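Local coordinates for possible sortase-like protein (Corynebacterium diphtheriae, PDB 5UUS) that probably acts as a sortase, a membrane-anchored cysteine enzyme of the family that cleaves sorting signals and attaches proteins to the bacterial surface, at residues Pro29-Thr34 with Arg115-Val120; Arg43-Gln48 with Ala224-Gly229; Pro125-Gly130 with His156-Phe161. One frame throughout, in Å; residues are numbered along the deposited sequence.

Interaction 1 (Pro29-Thr34 with Arg115-Val120)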
loop_
_atom_site.group_PDB
_atom_site.type_symbol
_atom_site.label_atom_id
_atom_site.label_comp_id
_atom_site.label_asym_id
_atom_site.label_seq_id
_atom_site.Cartn_x
_atom_site.Cartn_y
_atom_site.Cartn_z
ATOM N N PRO A 29 22.374 5.203 -1.955
ATOM C CA PRO A 29 20.914 5.328 -2.027
ATOM C C PRO A 29 20.446 6.523 -1.181
ATOM O O PRO A 29 20.643 6.527 0.029
ATOM C CB PRO A 29 20.419 3.994 -1.457
ATOM C CG PRO A 29 21.516 3.027 -1.773
ATOM C CD PRO A 29 22.822 3.824 -1.694
ATOM N N ARG A 30 19.858 7.529 -1.829
ATOM C CA ARG A 30 19.451 8.793 -1.185
ATOM C C ARG A 30 18.151 9.269 -1.808
ATOM O O ARG A 30 17.907 8.977 -2.966
ATOM C CB ARG A 30 20.504 9.871 -1.380
ATOM C CG ARG A 30 21.831 9.563 -0.709
ATOM C CD ARG A 30 22.895 10.607 -1.113
ATOM N NE ARG A 30 24.146 10.265 -0.449
ATOM C CZ ARG A 30 25.351 10.391 -0.987
ATOM N NH1 ARG A 30 25.496 10.909 -2.212
ATOM N NH2 ARG A 30 26.408 10.002 -0.277
ATOM N N LYS A 31 17.329 10.010 -1.072
ATOM C CA LYS A 31 16.102 10.512 -1.681
ATOM C C LYS A 31 15.712 11.813 -1.017
ATOM O O LYS A 31 16.150 12.099 0.094
ATOM C CB LYS A 31 14.973 9.479 -1.553
ATOM C CG LYS A 31 14.432 9.374 -0.140
ATOM C CD LYS A 31 13.369 8.263 -0.045
ATOM C CE LYS A 31 12.933 8.068 1.379
ATOM N NZ LYS A 31 12.242 6.731 1.596
ATOM N N LYS A 32 14.896 12.610 -1.694
ATOM C CA LYS A 32 14.355 13.807 -1.051
ATOM C C LYS A 32 13.358 13.407 0.033
ATOM O O LYS A 32 12.689 12.374 -0.080
ATOM C CB LYS A 32 13.675 14.714 -2.079
ATOM C CG LYS A 32 14.422 14.839 -3.356
ATOM C CD LYS A 32 13.689 15.762 -4.333
ATOM C CE LYS A 32 14.507 15.938 -5.596
ATOM N NZ LYS A 32 13.811 16.785 -6.604
ATOM N N LEU A 33 13.247 14.219 1.081
ATOM C CA LEU A 33 12.308 13.935 2.164
ATOM C C LEU A 33 10.853 14.027 1.679
ATOM O O LEU A 33 10.028 13.173 1.999
ATOM C CB LEU A 33 12.535 14.898 3.332
ATOM C CG LEU A 33 11.468 14.932 4.425
ATOM C CD1 LEU A 33 11.384 13.609 5.134
ATOM C CD2 LEU A 33 11.764 16.054 5.422
ATOM N N THR A 34 10.548 15.064 0.910
ATOM C CA THR A 34 9.224 15.201 0.319
ATOM C C THR A 34 9.313 14.991 -1.186
ATOM O O THR A 34 9.964 15.769 -1.891
ATOM C CB THR A 34 8.598 16.570 0.607
ATOM O OG1 THR A 34 8.583 16.799 2.027
ATOM C CG2 THR A 34 7.164 16.629 0.044
ATOM N N ARG A 115 13.939 5.005 -3.312
ATOM C CA ARG A 115 15.381 5.136 -3.568
ATOM C C ARG A 115 16.287 4.693 -2.384
ATOM O O ARG A 115 17.456 4.388 -2.580
ATOM C CB ARG A 115 15.689 6.564 -3.981
ATOM C CG ARG A 115 15.061 6.928 -5.346
ATOM C CD ARG A 115 15.322 8.392 -5.639
ATOM N NE ARG A 115 14.762 8.904 -6.888
ATOM C CZ ARG A 115 15.209 8.626 -8.118
ATOM N NH1 ARG A 115 16.218 7.775 -8.314
ATOM N NH2 ARG A 115 14.618 9.189 -9.171
ATOM N N THR A 116 15.735 4.611 -1.176
ATOM C CA THR A 116 16.524 4.235 -0.021
ATOM C C THR A 116 16.044 2.980 0.702
ATOM O O THR A 116 16.691 2.555 1.656
ATOM C CB THR A 116 16.553 5.378 1.026
ATOM O OG1 THR A 116 15.213 5.682 1.410
ATOM C CG2 THR A 116 17.187 6.639 0.465
ATOM N N SER A 117 14.932 2.364 0.283
ATOM C CA SER A 117 14.352 1.343 1.146
ATOM C C SER A 117 13.486 0.315 0.412
ATOM O O SER A 117 13.070 0.530 -0.724
ATOM C CB SER A 117 13.499 2.004 2.230
ATOM O OG SER A 117 12.304 2.532 1.656
ATOM N N TRP A 118 13.226 -0.798 1.099
ATOM C CA TRP A 118 12.252 -1.801 0.659
ATOM C C TRP A 118 11.211 -1.928 1.765
ATOM O O TRP A 118 11.580 -1.954 2.942
ATOM C CB TRP A 118 12.915 -3.169 0.401
ATOM C CG TRP A 118 13.764 -3.244 -0.821
ATOM C CD1 TRP A 118 15.147 -3.121 -0.891
ATOM C CD2 TRP A 118 13.315 -3.479 -2.166
ATOM N NE1 TRP A 118 15.559 -3.257 -2.194
ATOM C CE2 TRP A 118 14.462 -3.474 -3.001
ATOM C CE3 TRP A 118 12.054 -3.687 -2.749
ATOM C CZ2 TRP A 118 14.387 -3.680 -4.383
ATOM C CZ3 TRP A 118 11.974 -3.901 -4.126
ATOM C CH2 TRP A 118 13.137 -3.897 -4.927
ATOM N N SER A 119 9.925 -1.981 1.385
ATOM C CA SER A 119 8.824 -2.221 2.313
ATOM C C SER A 119 8.008 -3.402 1.791
ATOM O O SER A 119 7.821 -3.545 0.582
ATOM C CB SER A 119 7.911 -0.990 2.448
ATOM O OG SER A 119 8.633 0.156 2.822
ATOM N N VAL A 120 7.542 -4.247 2.702
ATOM C CA VAL A 120 6.609 -5.293 2.334
ATOM C C VAL A 120 5.345 -5.056 3.114
ATOM O O VAL A 120 5.379 -5.020 4.348
ATOM C CB VAL A 120 7.148 -6.694 2.649
ATOM C CG1 VAL A 120 6.082 -7.763 2.343
ATOM C CG2 VAL A 120 8.438 -6.937 1.865
#
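K31 and T116 meet at the centre of this contact, their side chains crossing at about a right angle. The lysine chain, extended beyond CG, runs past the threonine hydroxyl: K31 CD lies 3.5 Å from T116 OG1, and K31 NZ ends 3.2 Å from that same oxygen in a weak hydrogen bond. The other branch of the threonine serves the backbone. T116 CG2 rests 3.5 Å from R30 CA and equally near P29 O, filling the corner between these two residues. With chi1 at 58°, OG1 of T116 sits between its own N and carbonyl carbon while CG2 is anti to that carbon, which divides the polar and methyl branches between lysine and loop. Next along, P29 CB meets R115 O at 3.2 Å. R115 CB is 3.4 Å from R30 O and 3.9 Å from K31 CB; R115 CD still passes R30 O before the end of the chain leads away.

In the second shell, T114 OG1 bonds with K31 NZ, the hydroxyl of S117 and the backbone N of T116, so one threonine holds the turn and receives the lysine as well. R30 turns away and reaches R26 O. R115 and T116 are the tight turn joining strands 109-114 and 117-123; T116 also pairs through its backbone with K217, just past strand 204-216. The N-terminal arm thus crosses the tip of this hairpin before entering strand 40-45.

Interaction 2 (Arg43-Gln48 with Ala224-Gly229)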
loop_
_atom_site.group_PDB
_atom_site.type_symbol
_atom_site.label_atom_id
_atom_site.label_comp_id
_atom_site.label_asym_id
_atom_site.label_seq_id
_atom_site.Cartn_x
_atom_site.Cartn_y
_atom_site.Cartn_z
ATOM N N ARG A 43 8.421 2.444 -6.558
ATOM C CA ARG A 43 8.007 1.399 -7.463
ATOM C C ARG A 43 7.292 0.319 -6.668
ATOM O O ARG A 43 7.739 -0.042 -5.582
ATOM C CB ARG A 43 9.203 0.826 -8.195
ATOM C CG ARG A 43 8.844 -0.222 -9.199
ATOM C CD ARG A 43 10.077 -0.654 -9.964
ATOM N NE ARG A 43 10.676 0.437 -10.722
ATOM C CZ ARG A 43 11.986 0.623 -10.842
ATOM N NH1 ARG A 43 12.832 -0.197 -10.227
ATOM N NH2 ARG A 43 12.452 1.638 -11.561
ATOM N N MET A 44 6.187 -0.200 -7.203
ATOM C CA MET A 44 5.483 -1.276 -6.492
ATOM C C MET A 44 5.395 -2.556 -7.308
ATOM O O MET A 44 5.267 -2.521 -8.530
ATOM C CB MET A 44 4.068 -0.839 -6.058
ATOM C CG MET A 44 3.104 -0.468 -7.189
ATOM S SD MET A 44 1.433 -0.103 -6.532
ATOM C CE MET A 44 0.847 -1.731 -6.089
ATOM N N TYR A 45 5.482 -3.677 -6.597
ATOM C CA TYR A 45 5.386 -5.005 -7.172
ATOM C C TYR A 45 4.309 -5.816 -6.429
ATOM O O TYR A 45 4.195 -5.746 -5.202
ATOM C CB TYR A 45 6.709 -5.767 -7.069
ATOM C CG TYR A 45 7.960 -5.038 -7.474
ATOM C CD1 TYR A 45 8.506 -4.044 -6.667
ATOM C CD2 TYR A 45 8.648 -5.406 -8.617
ATOM C CE1 TYR A 45 9.693 -3.401 -7.030
ATOM C CE2 TYR A 45 9.829 -4.765 -8.989
ATOM C CZ TYR A 45 10.341 -3.766 -8.186
ATOM O OH TYR A 45 11.513 -3.138 -8.543
ATOM N N ILE A 46 3.566 -6.622 -7.176
ATOM C CA ILE A 46 2.633 -7.574 -6.578
ATOM C C ILE A 46 2.955 -8.950 -7.147
ATOM O O ILE A 46 2.477 -9.286 -8.232
ATOM C CB ILE A 46 1.173 -7.196 -6.868
ATOM C CG1 ILE A 46 0.909 -5.755 -6.403
ATOM C CG2 ILE A 46 0.227 -8.206 -6.209
ATOM C CD1 ILE A 46 -0.561 -5.316 -6.478
ATOM N N PRO A 47 3.788 -9.738 -6.433
ATOM C CA PRO A 47 4.335 -11.006 -6.941
ATOM C C PRO A 47 3.227 -11.994 -7.325
ATOM O O PRO A 47 3.381 -12.760 -8.268
ATOM C CB PRO A 47 5.173 -11.522 -5.765
ATOM C CG PRO A 47 5.539 -10.269 -4.998
ATOM C CD PRO A 47 4.331 -9.389 -5.107
ATOM N N GLN A 48 2.095 -11.933 -6.636
ATOM C CA GLN A 48 0.975 -12.800 -6.964
ATOM C C GLN A 48 0.442 -12.465 -8.353
ATOM O O GLN A 48 -0.184 -13.297 -8.987
ATOM C CB GLN A 48 -0.139 -12.689 -5.917
ATOM C CG GLN A 48 -1.125 -13.859 -5.958
ATOM C CD GLN A 48 -0.427 -15.198 -5.795
ATOM O OE1 GLN A 48 0.293 -15.412 -4.821
ATOM N NE2 GLN A 48 -0.608 -16.092 -6.767
ATOM N N ALA A 224 12.521 -11.205 0.237
ATOM C CA ALA A 224 12.192 -12.555 -0.187
ATOM C C ALA A 224 10.782 -12.621 -0.752
ATOM O O ALA A 224 10.455 -13.527 -1.522
ATOM C CB ALA A 224 12.328 -13.506 0.970
ATOM N N ALA A 225 9.945 -11.661 -0.370
ATOM C CA ALA A 225 8.550 -11.689 -0.786
ATOM C C ALA A 225 8.430 -11.614 -2.307
ATOM O O ALA A 225 7.461 -12.105 -2.884
ATOM C CB ALA A 225 7.767 -10.558 -0.124
ATOM N N LEU A 226 9.429 -11.018 -2.953
ATOM C CA LEU A 226 9.441 -10.884 -4.414
ATOM C C LEU A 226 9.425 -12.233 -5.144
ATOM O O LEU A 226 8.982 -12.317 -6.288
ATOM C CB LEU A 226 10.667 -10.057 -4.847
ATOM C CG LEU A 226 10.520 -8.554 -4.594
ATOM C CD1 LEU A 226 11.817 -7.794 -4.854
ATOM C CD2 LEU A 226 9.415 -7.988 -5.474
ATOM N N GLU A 227 9.890 -13.287 -4.470
ATOM C CA GLU A 227 9.994 -14.628 -5.063
ATOM C C GLU A 227 8.729 -15.463 -4.916
ATOM O O GLU A 227 8.695 -16.620 -5.329
ATOM C CB GLU A 227 11.157 -15.393 -4.432
ATOM C CG GLU A 227 12.365 -14.536 -4.116
ATOM C CD GLU A 227 12.924 -13.844 -5.343
ATOM O OE1 GLU A 227 12.760 -14.395 -6.458
ATOM O OE2 GLU A 227 13.524 -12.749 -5.187
ATOM N N GLU A 228 7.697 -14.873 -4.318
ATOM C CA GLU A 228 6.419 -15.556 -4.098
ATOM C C GLU A 228 5.514 -15.627 -5.346
ATOM O O GLU A 228 5.845 -15.102 -6.416
ATOM C CB GLU A 228 5.655 -14.867 -2.962
ATOM C CG GLU A 228 6.334 -14.976 -1.632
ATOM C CD GLU A 228 5.634 -14.190 -0.553
ATOM O OE1 GLU A 228 4.513 -13.679 -0.807
ATOM O OE2 GLU A 228 6.214 -14.076 0.551
ATOM N N GLY A 229 4.366 -16.275 -5.191
ATOM C CA GLY A 229 3.416 -16.399 -6.278
ATOM C C GLY A 229 3.741 -17.550 -7.207
ATOM O O GLY A 229 2.858 -18.067 -7.899
ATOM O OXT GLY A 229 4.891 -17.993 -7.285
#
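The ring of Y45 takes a methyl of L226: L226 CD2 stands 4.3 Å from the Y45 ring centroid, 28° off the ring normal, an off-centre CH-pi contact. That same L226 CD2 also touches Y45 CB at 3.8 Å, so it nestles where the ring joins its stem. At the far end of the ring, Y45 OH lies at the edge of the R43 guanidinium, in its plane, and hydrogen-bonds to E113.

P47 sets its puckered ring against the backbone of the C-terminal turn. The ring lies against backbone carbonyls, with P47 CG 3.4 Å from A225 O and P47 CB 3.7 Å from E228 O. Farther on, the bend in Q48 (chi2 56°) swings its amide back over the chain end, bringing Q48 OE1 to 3.6 Å from G229 CA. The two backbones come closest here, Q48 CA and G229 CA being 4.4 Å apart. The segments share no hydrogen bond; the contact is van der Waals, part of it against backbone carbonyls and the Q48 amide. The tail has its own ties: E227 N to A224 O and E228 N to A225 O close the 3-10 turn, while the carboxylate of E228 forms a salt bridge with R122.

In the sortase beta-barrel, then, this is a C-terminal 3-10 turn laid against the outlet of strand 40-45, with A225 and L226 also resting on strand 117-123.

Interaction 3 (Pro125-Gly130 with His156-Phe161). With ACT (acetate ion), chain F.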
loop_
_atom_site.group_PDB
_atom_site.type_symbol
_atom_site.label_atom_id
_atom_site.label_comp_id
_atom_site.label_asym_id
_atom_site.label_seq_id
_atom_site.Cartn_x
_atom_site.Cartn_y
_atom_site.Cartn_z
ATOM N N PRO A 125 -6.968 -9.264 6.392
ATOM C CA PRO A 125 -8.146 -10.143 6.207
ATOM C C PRO A 125 -9.371 -9.453 5.575
ATOM O O PRO A 125 -9.736 -8.331 5.941
ATOM C CB PRO A 125 -8.457 -10.605 7.636
ATOM C CG PRO A 125 -7.120 -10.546 8.333
ATOM C CD PRO A 125 -6.423 -9.336 7.756
ATOM N N VAL A 126 -10.002 -10.148 4.625
ATOM C CA VAL A 126 -11.143 -9.637 3.885
ATOM C C VAL A 126 -12.471 -10.265 4.381
ATOM O O VAL A 126 -12.620 -11.478 4.375
ATOM C CB VAL A 126 -10.955 -9.916 2.375
ATOM C CG1 VAL A 126 -12.153 -9.419 1.578
ATOM C CG2 VAL A 126 -9.646 -9.277 1.872
ATOM N N ASP A 127 -13.394 -9.423 4.845
ATOM C CA ASP A 127 -14.768 -9.792 5.197
ATOM C C ASP A 127 -14.892 -10.676 6.449
ATOM O O ASP A 127 -15.950 -10.717 7.076
ATOM C CB ASP A 127 -15.477 -10.496 4.016
ATOM C CG ASP A 127 -15.698 -9.585 2.821
ATOM O OD1 ASP A 127 -15.630 -8.349 2.978
ATOM O OD2 ASP A 127 -15.953 -10.115 1.719
ATOM N N SER A 128 -13.836 -11.386 6.821
ATOM C CA SER A 128 -13.921 -12.268 7.982
ATOM C C SER A 128 -13.898 -11.481 9.297
ATOM O O SER A 128 -13.554 -10.310 9.317
ATOM C CB SER A 128 -12.785 -13.290 7.949
ATOM O OG SER A 128 -11.563 -12.646 7.681
ATOM N N SER A 129 -14.306 -12.125 10.389
ATOM C CA SER A 129 -14.247 -11.522 11.719
ATOM C C SER A 129 -13.952 -12.591 12.764
ATOM O O SER A 129 -14.004 -13.791 12.469
ATOM C CB SER A 129 -15.553 -10.812 12.061
ATOM O OG SER A 129 -16.619 -11.748 12.091
ATOM N N GLY A 130 -13.614 -12.161 13.979
ATOM C CA GLY A 130 -13.436 -13.091 15.079
ATOM C C GLY A 130 -12.346 -14.107 14.815
ATOM O O GLY A 130 -11.269 -13.780 14.331
ATOM N N HIS A 156 -11.875 -2.896 12.948
ATOM C CA HIS A 156 -12.850 -2.429 11.955
ATOM C C HIS A 156 -12.295 -2.356 10.513
ATOM O O HIS A 156 -13.021 -2.028 9.586
ATOM C CB HIS A 156 -13.354 -1.048 12.364
ATOM C CG HIS A 156 -12.310 0.019 12.247
ATOM N ND1 HIS A 156 -11.300 0.180 13.175
ATOM C CD2 HIS A 156 -12.094 0.957 11.293
ATOM C CE1 HIS A 156 -10.520 1.180 12.801
ATOM N NE2 HIS A 156 -10.970 1.652 11.652
ATOM N N VAL A 157 -11.016 -2.644 10.318
ATOM C CA VAL A 157 -10.397 -2.380 9.012
ATOM C C VAL A 157 -10.452 -3.604 8.116
ATOM O O VAL A 157 -9.750 -4.577 8.345
ATOM C CB VAL A 157 -8.926 -1.921 9.157
ATOM C CG1 VAL A 157 -8.332 -1.623 7.770
ATOM C CG2 VAL A 157 -8.830 -0.688 10.084
ATOM N N ASN A 158 -11.318 -3.544 7.107
ATOM C CA ASN A 158 -11.490 -4.614 6.123
ATOM C C ASN A 158 -10.391 -4.530 5.059
ATOM O O ASN A 158 -10.104 -3.448 4.564
ATOM C CB ASN A 158 -12.891 -4.486 5.477
ATOM C CG ASN A 158 -13.357 -5.756 4.796
ATOM O OD1 ASN A 158 -12.580 -6.679 4.546
ATOM N ND2 ASN A 158 -14.664 -5.801 4.469
ATOM N N GLY A 159 -9.766 -5.651 4.715
ATOM C CA GLY A 159 -8.725 -5.643 3.689
ATOM C C GLY A 159 -9.199 -5.209 2.303
ATOM O O GLY A 159 -8.396 -4.749 1.507
ATOM N N ARG A 160 -10.490 -5.385 1.995
ATOM C CA ARG A 160 -11.036 -4.900 0.720
ATOM C C ARG A 160 -12.533 -4.622 0.845
ATOM O O ARG A 160 -13.268 -5.396 1.454
ATOM C CB ARG A 160 -10.783 -5.898 -0.420
ATOM C CG ARG A 160 -11.268 -5.413 -1.827
ATOM C CD ARG A 160 -10.849 -6.381 -2.950
ATOM N NE ARG A 160 -11.214 -7.752 -2.597
ATOM C CZ ARG A 160 -10.375 -8.785 -2.606
ATOM N NH1 ARG A 160 -9.128 -8.607 -3.014
ATOM N NH2 ARG A 160 -10.786 -9.995 -2.221
ATOM N N PHE A 161 -12.976 -3.506 0.289
ATOM C CA PHE A 161 -14.404 -3.171 0.307
ATOM C C PHE A 161 -14.699 -2.123 -0.748
ATOM O O PHE A 161 -13.776 -1.551 -1.349
ATOM C CB PHE A 161 -14.867 -2.690 1.702
ATOM C CG PHE A 161 -14.175 -1.438 2.204
ATOM C CD1 PHE A 161 -12.930 -1.512 2.831
ATOM C CD2 PHE A 161 -14.784 -0.196 2.092
ATOM C CE1 PHE A 161 -12.289 -0.359 3.299
ATOM C CE2 PHE A 161 -14.146 0.965 2.548
ATOM C CZ PHE A 161 -12.892 0.877 3.189
HETATM C C ACT F . -17.632 -3.348 5.726
HETATM O O ACT F . -18.145 -3.010 4.631
HETATM O OXT ACT F . -16.451 -3.753 5.645
HETATM C CH3 ACT F . -18.385 -3.274 7.036
HETATM O O HOH W 1 -15.256 -7.069 0.641
#
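D127 and N158 grip each other with two hydrogen bonds. N158 ND2 donates to D127 OD1 at 3.1 Å, almost straight (174°) and in the amide plane, meeting the carboxylate oxygen nearly along its C-O bond. In return the backbone N-H of D127 donates to N158 OD1, with D127 N 2.9 Å from that oxygen and somewhat out of the amide plane. Both ends of the amide are therefore used, which fixes which way round it sits. N158 CG is anti to the backbone N (chi1 -161°), and this sets the amide against the 125-130 loop. A backbone bond adds to the pair: G159 N to P125 O, 2.9 Å.

Water and a small ion extend this polar network. One water donates two hydrogen bonds, to D127 OD1 at 2.7 Å and to R160 O, bridging two oxygens that share no direct hydrogen bond. N158 ND2 also donates a hydrogen bond to OXT of an acetate, 3.0 Å away and probably from the crystallisation liquor.

V126 adds van der Waals contact through its methyls. Its CG2 packs 4.0 Å from R160 N, and its CG1 sits 4.1 Å from R160 NH2; the guanidinium is held by L104 O.

Around the contact, G159 and F161 pair with H208 and I206 of strand 204-216, and P125 leans on helix 130-137, whose R133 reaches V157 O. The loop thus links helix 130-137 to the start of strand 160-163.

All three contacts border the same mixed sheet. Interactions 1 and 2 are surface contacts in which the terminal regions meet it, one through the arm before strand 40-45, the other through the tail after strand 204-216. They touch each other: W118 CZ3 lies 3.7 Å from Y45 CE1, and V120 packs on A225, so strand 117-123 serves both. Interaction 3 is more buried and lies across the chain's centre from interaction 1, with about 13 Å between their nearest atoms. Chemistry follows place: interaction 1 offers one weak hydrogen bond amid van der Waals contact, interaction 2 is van der Waals packing with one CH-pi contact, and interaction 3, where a loop meets a strand start, has three direct hydrogen bonds plus a water.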